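Probable glutathione S-transferase (Bordetella bronchiseptica RB50, PDB 3H1N) probably catalyses the conjugation of glutathione to electrophilic compounds, as glutathione S-transferases do. Local coordinates at residues Trp25-Ile30 against Glu57-Asp62; Val144-Ala149 against Tyr246-Gly251; Gly172-Asp177 against Met214-Arg219. All blocks are in the same frame, centred on the assembly; numbering follows the deposited sequence.

In the fold
From the N terminus, strand 22-25 runs into the loop that opens contact 1. Helix 34-43 and strand 48-50 follow before residues 57-62 close it, all within the thioredoxin-like part. The chain then enters the helical part. Contact 2 opens on helix 142-167 and closes near the C terminus at 246-251, pinning the tail back on that helix. Contact 3 is nested inside this large loop. It joins the loop after helix 142-167 to helix 211-221. Contact 1 comes earlier and is in series with both; no two contacts cross. Contacts 1 and 3 lie on opposite sides of the chain's centre, with centres about 33 Å apart.

Contact 1: Trp25-Ile30 against Glu57-Asp62; sequences WYWDGI and EDMLDD
Trp-25 and selenomethionine Met-59 form the dense middle of this contact, together with Asp-62. The Met-59 chain slides past the indole in the opposite direction, and its CG lies 3.5 Å from Trp-25 CE3. Asp-62 comes over one face of the same indole. Its CB sits 3.9 Å from the centroid of the Trp-25 six-membered ring, 13° off the normal. Its carboxylate is nearly parallel to the ring, with the planes 15° apart. No hydrogen bond joins the two; Asp-62 OD2 is instead held by Tyr-76 OH and by a salt bridge to Arg-66. Tyr-76 also meets the Trp-25 ring, so it links the buried partners from strand 76-79.

The fold here is thioredoxin-like, with strand order 2-1-3-4. Strand 22-25 is an inner strand, and helix 59-65 packs beside its end and the loop that follows. In glutathione S-transferases this loop commonly carries the catalytic tyrosine or serine.

The Met-59 chain is straight as far as SE (CG anti to the backbone N, chi1 -175°) and then bends at its last torsion. SE passes 3.6 Å from Tyr-26 N. The bend sets CE over one face of Trp-27, 3.2 Å from Trp-27 CE3, in a CH-pi contact. SE stands farther above that face, a distant Met-aromatic contact. Trp-27 belongs to the solvent side. Leu-60, also exposed, adds a lighter touch, with its CD2 3.7 Å from Trp-27 CZ3. Back at Trp-25, Glu-57 brings OE1 to the ring edge, near its plane, 3.6 Å from Trp-25 CH2. Its carboxylate is turned steeply against the ring, unlike that of Asp-62.

Contact 2: Val144-Ala149 against Tyr246-Gly251; sequences VALRRA and YPELDG
Leu-249 turns its CG anti to its own carbonyl carbon (chi1 -55°), and this carries its branched end onto helix 142-167, against Ala-145 and Ala-149. Leu-146 CG is likewise anti to its carbonyl carbon (chi1 -68°), which brings its CD2 to Glu-248. CD2 of Leu-249 reaches Ala-145 O at 3.6 Å and Ala-145 CB at 3.9 Å. One turn further along the helix, Ala-149 CB faces Leu-249 CB at 3.8 Å. With only alanines at these two positions, the backbones come close: the CA atoms of Ala-149 and Leu-249 are 5.4 Å apart. Leu-249 O lies near Ala-149 CB and accepts a hydrogen bond from Arg-153.

Helix 142-167 belongs to the all-helical C-terminal domain of the glutathione S-transferase fold, and the chain's tail packs back on it here. At the exposed margin, Leu-146 and Glu-248 cross at about a right angle. Leu-146 CD2 comes within 3.3 Å of Glu-248 O and also meets Glu-248 CB. The Glu-248 carboxylate bends away to Tyr-138 OH and Gln-142. Arg-147 and Arg-148 turn to the second subunit, giving hydrogen bonds to Asp-140 O and Pro-131 O of that chain.

Contact 3: Gly172-Asp177 against Met214-Arg219; sequences GGWLTD and MALHAR
Arg-219 grips the loop at Gly-172 and Gly-173 through one nitrogen. NH1 donates to Gly-172 O at 2.8 Å, and the N-H...O angle of 161° makes this a fairly straight bond. The donor lies in the carbonyl plane, on a lone pair, and the oxygen lies close to the guanidinium plane. NH1 also reaches Gly-173 O at 3.1 Å, but that bond is weak and more bent. Both glycines have positive phi, and successive carbonyls meet the same donor.

The flat guanidinium lies on one face of Trp-174 in a cation-pi stack, with centres 3.8 Å apart and planes at 16°. Trp-174 NE1 is only 3.1 Å from Arg-219 NH1. This is not a hydrogen bond, since both are donors; it follows from the overlap of the two planes. The Arg-219 chain is extended from CG to NE, which lays CD over the six-membered ring, 3.6 Å from Trp-174 CH2.

These partners join two parts of the helical C-terminal domain: the loop after helix 142-167 and helix 211-221. Leu-175, next in the loop, has its backbone N bonded to Asp-185 OD1 and its O bonded to Trp-110 NE1. Asp-185 lies on helix 183-198. With Ser-182 it fits the Ser-Xaa-Xaa-Asp pattern that opens the corresponding helix in many glutathione S-transferases.

Deeper in, the contact is mostly apolar. Leu-216 crosses Trp-174 at about a right angle and sets CD1 3.8 Å from Trp-174 CE3. The same methyl comes within 4.0 Å of Gly-173 O, and Leu-216 also packs on Leu-188 and Leu-168.

Contact 1: Trp25-Ile30 against Glu57-Asp62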
loop_
_atom_site.group_PDB
_atom_site.type_symbol
_atom_site.label_atom_id
_atom_site.label_comp_id
_atom_site.label_asym_id
_atom_site.label_seq_id
_atom_site.Cartn_x
_atom_site.Cartn_y
_atom_site.Cartn_z
ATOM N N TRP B 25 0.123 -7.593 17.182
ATOM C CA TRP B 25 1.411 -7.047 17.589
ATOM C C TRP B 25 1.623 -5.674 16.935
ATOM O O TRP B 25 1.810 -5.577 15.711
ATOM C CB TRP B 25 2.549 -7.991 17.191
ATOM C CG TRP B 25 2.619 -9.243 18.014
ATOM C CD1 TRP B 25 2.059 -10.450 17.716
ATOM C CD2 TRP B 25 3.270 -9.402 19.287
ATOM N NE1 TRP B 25 2.339 -11.359 18.714
ATOM C CE2 TRP B 25 3.081 -10.743 19.688
ATOM C CE3 TRP B 25 3.995 -8.540 20.123
ATOM C CZ2 TRP B 25 3.590 -11.250 20.893
ATOM C CZ3 TRP B 25 4.514 -9.045 21.322
ATOM C CH2 TRP B 25 4.312 -10.389 21.687
ATOM N N TYR B 26 1.552 -4.620 17.751
ATOM C CA TYR B 26 1.833 -3.255 17.294
ATOM C C TYR B 26 2.382 -2.396 18.431
ATOM O O TYR B 26 2.037 -2.620 19.598
ATOM C CB TYR B 26 0.589 -2.579 16.668
ATOM C CG TYR B 26 0.964 -1.270 16.015
ATOM C CD1 TYR B 26 1.750 -1.263 14.863
ATOM C CD2 TYR B 26 0.604 -0.040 16.582
ATOM C CE1 TYR B 26 2.160 -0.071 14.267
ATOM C CE2 TYR B 26 1.012 1.170 15.986
ATOM C CZ TYR B 26 1.790 1.137 14.831
ATOM O OH TYR B 26 2.203 2.292 14.207
ATOM N N TRP B 27 3.216 -1.409 18.076
ATOM C CA TRP B 27 3.810 -0.460 19.040
ATOM C C TRP B 27 2.787 0.063 20.042
ATOM O O TRP B 27 1.666 0.405 19.666
ATOM C CB TRP B 27 4.452 0.733 18.311
ATOM C CG TRP B 27 5.452 0.315 17.264
ATOM C CD1 TRP B 27 5.302 0.386 15.913
ATOM C CD2 TRP B 27 6.744 -0.251 17.503
ATOM N NE1 TRP B 27 6.434 -0.117 15.283
ATOM C CE2 TRP B 27 7.329 -0.510 16.243
ATOM C CE3 TRP B 27 7.465 -0.566 18.662
ATOM C CZ2 TRP B 27 8.602 -1.073 16.112
ATOM C CZ3 TRP B 27 8.735 -1.125 18.528
ATOM C CH2 TRP B 27 9.286 -1.370 17.256
ATOM N N ASP B 28 3.177 0.117 21.309
ATOM C CA ASP B 28 2.380 0.769 22.349
ATOM C C ASP B 28 2.645 2.272 22.254
ATOM O O ASP B 28 3.611 2.685 21.616
ATOM C CB ASP B 28 2.796 0.234 23.729
ATOM C CG ASP B 28 1.778 0.547 24.840
ATOM O OD1 ASP B 28 0.731 1.177 24.586
ATOM O OD2 ASP B 28 2.033 0.149 25.993
ATOM N N GLY B 29 1.793 3.086 22.877
ATOM C CA GLY B 29 2.065 4.523 23.011
ATOM C C GLY B 29 1.346 5.465 22.056
ATOM O O GLY B 29 0.995 6.578 22.440
ATOM N N ILE B 30 1.148 5.020 20.815
ATOM C CA ILE B 30 0.496 5.794 19.755
ATOM C C ILE B 30 -0.609 4.917 19.127
ATOM O O ILE B 30 -0.487 3.683 19.153
ATOM C CB ILE B 30 1.530 6.203 18.652
ATOM C CG1 ILE B 30 2.202 4.958 18.049
ATOM C CG2 ILE B 30 2.567 7.165 19.227
ATOM C CD1 ILE B 30 2.935 5.155 16.702
ATOM N N GLU B 57 5.839 -8.697 27.742
ATOM C CA GLU B 57 5.892 -9.118 26.343
ATOM C C GLU B 57 6.906 -8.289 25.574
ATOM O O GLU B 57 7.010 -7.080 25.781
ATOM C CB GLU B 57 4.525 -8.971 25.679
ATOM C CG GLU B 57 3.426 -9.852 26.252
ATOM C CD GLU B 57 3.583 -11.326 25.907
ATOM O OE1 GLU B 57 4.388 -11.671 25.018
ATOM O OE2 GLU B 57 2.885 -12.147 26.534
ATOM N N ASP B 58 7.643 -8.935 24.680
ATOM C CA ASP B 58 8.671 -8.263 23.894
ATOM C C ASP B 58 8.414 -8.475 22.408
ATOM O O ASP B 58 8.693 -9.550 21.866
ATOM C CB ASP B 58 10.061 -8.794 24.278
ATOM C CG ASP B 58 11.204 -8.084 23.543
ATOM O OD1 ASP B 58 10.964 -7.189 22.704
ATOM O OD2 ASP B 58 12.367 -8.443 23.814
HETATM N N MSE B 59 7.893 -7.443 21.752
HETATM C CA MSE B 59 7.555 -7.544 20.333
HETATM C C MSE B 59 8.764 -7.759 19.421
HETATM O O MSE B 59 8.717 -8.597 18.513
HETATM C CB MSE B 59 6.763 -6.327 19.870
HETATM C CG MSE B 59 6.285 -6.456 18.425
HETATM SE SE MSE B 59 5.118 -5.035 17.929
HETATM C CE MSE B 59 6.297 -3.544 18.306
ATOM N N LEU B 60 9.828 -6.991 19.658
ATOM C CA LEU B 60 11.059 -7.116 18.871
ATOM C C LEU B 60 11.585 -8.542 18.928
ATOM O O LEU B 60 12.018 -9.076 17.905
ATOM C CB LEU B 60 12.134 -6.127 19.343
ATOM C CG LEU B 60 12.108 -4.658 18.874
ATOM C CD1 LEU B 60 12.042 -4.537 17.359
ATOM C CD2 LEU B 60 10.969 -3.870 19.514
ATOM N N ASP B 61 11.520 -9.154 20.116
ATOM C CA ASP B 61 11.854 -10.572 20.291
ATOM C C ASP B 61 10.896 -11.460 19.507
ATOM O O ASP B 61 11.329 -12.378 18.794
ATOM C CB ASP B 61 11.831 -10.988 21.769
ATOM C CG ASP B 61 12.117 -12.480 21.968
ATOM O OD1 ASP B 61 13.228 -12.931 21.614
ATOM O OD2 ASP B 61 11.234 -13.204 22.482
ATOM N N ASP B 62 9.599 -11.193 19.655
ATOM C CA ASP B 62 8.589 -11.995 18.973
ATOM C C ASP B 62 8.775 -11.975 17.462
ATOM O O ASP B 62 8.644 -13.002 16.801
ATOM C CB ASP B 62 7.176 -11.533 19.309
ATOM C CG ASP B 62 6.129 -12.420 18.675
ATOM O OD1 ASP B 62 5.813 -13.464 19.270
ATOM O OD2 ASP B 62 5.653 -12.095 17.566
#

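Contact 2: Val144-Ala149 against Tyr246-Gly251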
loop_
_atom_site.group_PDB
_atom_site.type_symbol
_atom_site.label_atom_id
_atom_site.label_comp_id
_atom_site.label_asym_id
_atom_site.label_seq_id
_atom_site.Cartn_x
_atom_site.Cartn_y
_atom_site.Cartn_z
ATOM N N VAL B 144 12.159 21.385 5.759
ATOM C CA VAL B 144 11.605 20.555 4.686
ATOM C C VAL B 144 10.111 20.295 4.960
ATOM O O VAL B 144 9.278 20.415 4.054
ATOM C CB VAL B 144 12.383 19.241 4.529
ATOM C CG1 VAL B 144 11.802 18.408 3.389
ATOM C CG2 VAL B 144 13.874 19.540 4.274
ATOM N N ALA B 145 9.779 19.997 6.218
ATOM C CA ALA B 145 8.390 19.750 6.610
ATOM C C ALA B 145 7.474 20.930 6.239
ATOM O O ALA B 145 6.363 20.721 5.759
ATOM C CB ALA B 145 8.293 19.449 8.104
ATOM N N LEU B 146 7.947 22.159 6.437
ATOM C CA LEU B 146 7.152 23.349 6.092
ATOM C C LEU B 146 6.783 23.357 4.593
ATOM O O LEU B 146 5.645 23.690 4.208
ATOM C CB LEU B 146 7.915 24.630 6.457
ATOM C CG LEU B 146 8.133 24.927 7.945
ATOM C CD1 LEU B 146 9.202 25.998 8.103
ATOM C CD2 LEU B 146 6.823 25.343 8.646
ATOM N N ARG B 147 7.750 22.962 3.761
ATOM C CA ARG B 147 7.555 22.896 2.320
ATOM C C ARG B 147 6.584 21.781 1.939
ATOM O O ARG B 147 5.632 22.010 1.177
ATOM C CB ARG B 147 8.903 22.710 1.616
ATOM C CG ARG B 147 9.810 23.943 1.725
ATOM C CD ARG B 147 11.177 23.715 1.116
ATOM N NE ARG B 147 11.103 23.455 -0.319
ATOM C CZ ARG B 147 12.121 23.028 -1.065
ATOM N NH1 ARG B 147 13.316 22.813 -0.534
ATOM N NH2 ARG B 147 11.946 22.830 -2.358
ATOM N N ARG B 148 6.820 20.581 2.470
ATOM C CA ARG B 148 5.924 19.453 2.215
ATOM C C ARG B 148 4.490 19.709 2.699
ATOM O O ARG B 148 3.528 19.359 2.002
ATOM C CB ARG B 148 6.480 18.169 2.845
ATOM C CG ARG B 148 5.571 16.975 2.599
ATOM C CD ARG B 148 6.320 15.726 2.229
ATOM N NE ARG B 148 5.370 14.667 1.885
ATOM C CZ ARG B 148 5.693 13.534 1.268
ATOM N NH1 ARG B 148 6.951 13.291 0.910
ATOM N NH2 ARG B 148 4.744 12.647 0.995
ATOM N N ALA B 149 4.350 20.331 3.877
ATOM C CA ALA B 149 3.046 20.665 4.439
ATOM C C ALA B 149 2.201 21.570 3.535
ATOM O O ALA B 149 0.987 21.366 3.401
ATOM C CB ALA B 149 3.193 21.294 5.856
ATOM N N TYR B 246 1.316 19.922 14.622
ATOM C CA TYR B 246 2.339 20.956 14.605
ATOM C C TYR B 246 1.707 22.223 14.024
ATOM O O TYR B 246 1.384 22.262 12.846
ATOM C CB TYR B 246 3.509 20.507 13.715
ATOM C CG TYR B 246 4.312 19.355 14.280
ATOM C CD1 TYR B 246 4.907 19.445 15.545
ATOM C CD2 TYR B 246 4.498 18.186 13.541
ATOM C CE1 TYR B 246 5.656 18.386 16.066
ATOM C CE2 TYR B 246 5.255 17.123 14.047
ATOM C CZ TYR B 246 5.832 17.231 15.307
ATOM O OH TYR B 246 6.580 16.185 15.806
ATOM N N PRO B 247 1.489 23.254 14.856
ATOM C CA PRO B 247 0.851 24.481 14.348
ATOM C C PRO B 247 1.549 25.042 13.092
ATOM O O PRO B 247 0.872 25.529 12.171
ATOM C CB PRO B 247 0.974 25.447 15.531
ATOM C CG PRO B 247 0.982 24.549 16.736
ATOM C CD PRO B 247 1.780 23.338 16.299
ATOM N N GLU B 248 2.878 24.929 13.034
ATOM C CA GLU B 248 3.653 25.468 11.903
ATOM C C GLU B 248 3.386 24.781 10.553
ATOM O O GLU B 248 3.616 25.374 9.491
ATOM C CB GLU B 248 5.159 25.505 12.224
ATOM C CG GLU B 248 5.837 24.137 12.387
ATOM C CD GLU B 248 5.799 23.592 13.808
ATOM O OE1 GLU B 248 4.912 23.979 14.619
ATOM O OE2 GLU B 248 6.663 22.742 14.121
ATOM N N LEU B 249 2.881 23.548 10.604
ATOM C CA LEU B 249 2.521 22.808 9.405
ATOM C C LEU B 249 1.056 23.003 8.979
ATOM O O LEU B 249 0.683 22.621 7.873
ATOM C CB LEU B 249 2.844 21.313 9.592
ATOM C CG LEU B 249 4.290 20.970 9.982
ATOM C CD1 LEU B 249 4.511 19.460 9.894
ATOM C CD2 LEU B 249 5.296 21.706 9.095
ATOM N N ASP B 250 0.241 23.623 9.842
ATOM C CA ASP B 250 -1.174 23.854 9.555
ATOM C C ASP B 250 -1.369 25.210 8.822
ATOM O O ASP B 250 -0.424 25.988 8.644
ATOM C CB ASP B 250 -1.965 23.821 10.883
ATOM C CG ASP B 250 -3.453 23.463 10.715
ATOM O OD1 ASP B 250 -3.920 23.168 9.604
ATOM O OD2 ASP B 250 -4.173 23.490 11.739
ATOM N N GLY B 251 -2.587 25.463 8.364
ATOM C CA GLY B 251 -2.944 26.736 7.724
ATOM C C GLY B 251 -4.342 26.664 7.138
ATOM O O GLY B 251 -4.875 25.573 6.943
#

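Contact 3: Gly172-Asp177 against Met214-Arg219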
loop_
_atom_site.group_PDB
_atom_site.type_symbol
_atom_site.label_atom_id
_atom_site.label_comp_id
_atom_site.label_asym_id
_atom_site.label_seq_id
_atom_site.Cartn_x
_atom_site.Cartn_y
_atom_site.Cartn_z
ATOM N N GLY B 172 -27.290 4.322 0.717
ATOM C CA GLY B 172 -26.984 3.479 1.866
ATOM C C GLY B 172 -26.056 4.063 2.913
ATOM O O GLY B 172 -25.936 3.502 4.008
ATOM N N GLY B 173 -25.375 5.159 2.567
ATOM C CA GLY B 173 -24.537 5.884 3.512
ATOM C C GLY B 173 -23.219 5.217 3.894
ATOM O O GLY B 173 -22.632 5.567 4.927
ATOM N N TRP B 174 -22.750 4.276 3.069
ATOM C CA TRP B 174 -21.457 3.617 3.269
ATOM C C TRP B 174 -20.629 3.605 1.972
ATOM O O TRP B 174 -21.096 4.025 0.909
ATOM C CB TRP B 174 -21.628 2.178 3.771
ATOM C CG TRP B 174 -22.346 2.013 5.086
ATOM C CD1 TRP B 174 -23.564 1.426 5.285
ATOM C CD2 TRP B 174 -21.886 2.429 6.382
ATOM N NE1 TRP B 174 -23.895 1.451 6.627
ATOM C CE2 TRP B 174 -22.884 2.067 7.319
ATOM C CE3 TRP B 174 -20.731 3.082 6.842
ATOM C CZ2 TRP B 174 -22.756 2.325 8.690
ATOM C CZ3 TRP B 174 -20.609 3.348 8.210
ATOM C CH2 TRP B 174 -21.619 2.970 9.115
ATOM N N LEU B 175 -19.404 3.102 2.072
ATOM C CA LEU B 175 -18.503 3.027 0.926
ATOM C C LEU B 175 -18.878 1.922 -0.065
ATOM O O LEU B 175 -18.458 1.953 -1.231
ATOM C CB LEU B 175 -17.059 2.833 1.403
ATOM C CG LEU B 175 -16.365 4.071 1.996
ATOM C CD1 LEU B 175 -15.084 3.645 2.744
ATOM C CD2 LEU B 175 -16.043 5.105 0.929
ATOM N N THR B 176 -19.640 0.937 0.405
ATOM C CA THR B 176 -20.006 -0.228 -0.421
ATOM C C THR B 176 -21.519 -0.387 -0.536
ATOM O O THR B 176 -22.287 0.324 0.124
ATOM C CB THR B 176 -19.402 -1.548 0.138
ATOM O OG1 THR B 176 -20.160 -1.989 1.273
ATOM C CG2 THR B 176 -17.959 -1.337 0.547
ATOM N N ASP B 177 -21.947 -1.334 -1.365
ATOM C CA ASP B 177 -23.376 -1.597 -1.552
ATOM C C ASP B 177 -23.832 -2.789 -0.707
ATOM O O ASP B 177 -24.965 -3.252 -0.840
ATOM C CB ASP B 177 -23.686 -1.817 -3.042
ATOM C CG ASP B 177 -23.110 -0.715 -3.930
ATOM O OD1 ASP B 177 -23.620 0.434 -3.888
ATOM O OD2 ASP B 177 -22.133 -0.995 -4.669
HETATM N N MSE B 214 -18.206 13.607 5.899
HETATM C CA MSE B 214 -18.399 13.996 7.289
HETATM C C MSE B 214 -19.588 13.263 7.923
HETATM O O MSE B 214 -19.568 12.941 9.118
HETATM C CB MSE B 214 -18.497 15.522 7.418
HETATM C CG MSE B 214 -17.234 16.251 6.882
HETATM SE SE MSE B 214 -15.490 15.501 7.455
HETATM C CE MSE B 214 -15.683 15.963 9.333
ATOM N N ALA B 215 -20.612 12.984 7.119
ATOM C CA ALA B 215 -21.704 12.125 7.559
ATOM C C ALA B 215 -21.192 10.723 7.891
ATOM O O ALA B 215 -21.570 10.156 8.915
ATOM C CB ALA B 215 -22.814 12.063 6.515
ATOM N N LEU B 216 -20.330 10.177 7.034
ATOM C CA LEU B 216 -19.750 8.855 7.277
ATOM C C LEU B 216 -18.952 8.848 8.573
ATOM O O LEU B 216 -19.110 7.947 9.402
ATOM C CB LEU B 216 -18.874 8.408 6.109
ATOM C CG LEU B 216 -18.321 7.007 6.423
ATOM C CD1 LEU B 216 -18.730 5.985 5.409
ATOM C CD2 LEU B 216 -16.821 7.001 6.688
ATOM N N HIS B 217 -18.115 9.871 8.743
ATOM C CA HIS B 217 -17.281 10.019 9.925
ATOM C C HIS B 217 -18.131 10.004 11.201
ATOM O O HIS B 217 -17.826 9.267 12.151
ATOM C CB HIS B 217 -16.453 11.308 9.821
ATOM C CG HIS B 217 -15.724 11.658 11.076
ATOM N ND1 HIS B 217 -16.189 12.607 11.964
ATOM C CD2 HIS B 217 -14.587 11.163 11.615
ATOM C CE1 HIS B 217 -15.353 12.694 12.985
ATOM N NE2 HIS B 217 -14.376 11.825 12.797
ATOM N N ALA B 218 -19.202 10.794 11.195
ATOM C CA ALA B 218 -20.107 10.885 12.338
ATOM C C ALA B 218 -20.848 9.567 12.578
ATOM O O ALA B 218 -21.112 9.205 13.719
ATOM C CB ALA B 218 -21.090 12.020 12.154
ATOM N N ARG B 219 -21.183 8.868 11.496
ATOM C CA ARG B 219 -21.936 7.626 11.576
ATOM C C ARG B 219 -21.102 6.550 12.290
ATOM O O ARG B 219 -21.591 5.864 13.189
ATOM C CB ARG B 219 -22.337 7.171 10.167
ATOM C CG ARG B 219 -23.460 6.153 10.140
ATOM C CD ARG B 219 -23.879 5.754 8.717
ATOM N NE ARG B 219 -24.971 4.775 8.778
ATOM C CZ ARG B 219 -25.486 4.135 7.730
ATOM N NH1 ARG B 219 -25.007 4.352 6.511
ATOM N NH2 ARG B 219 -26.467 3.253 7.907
#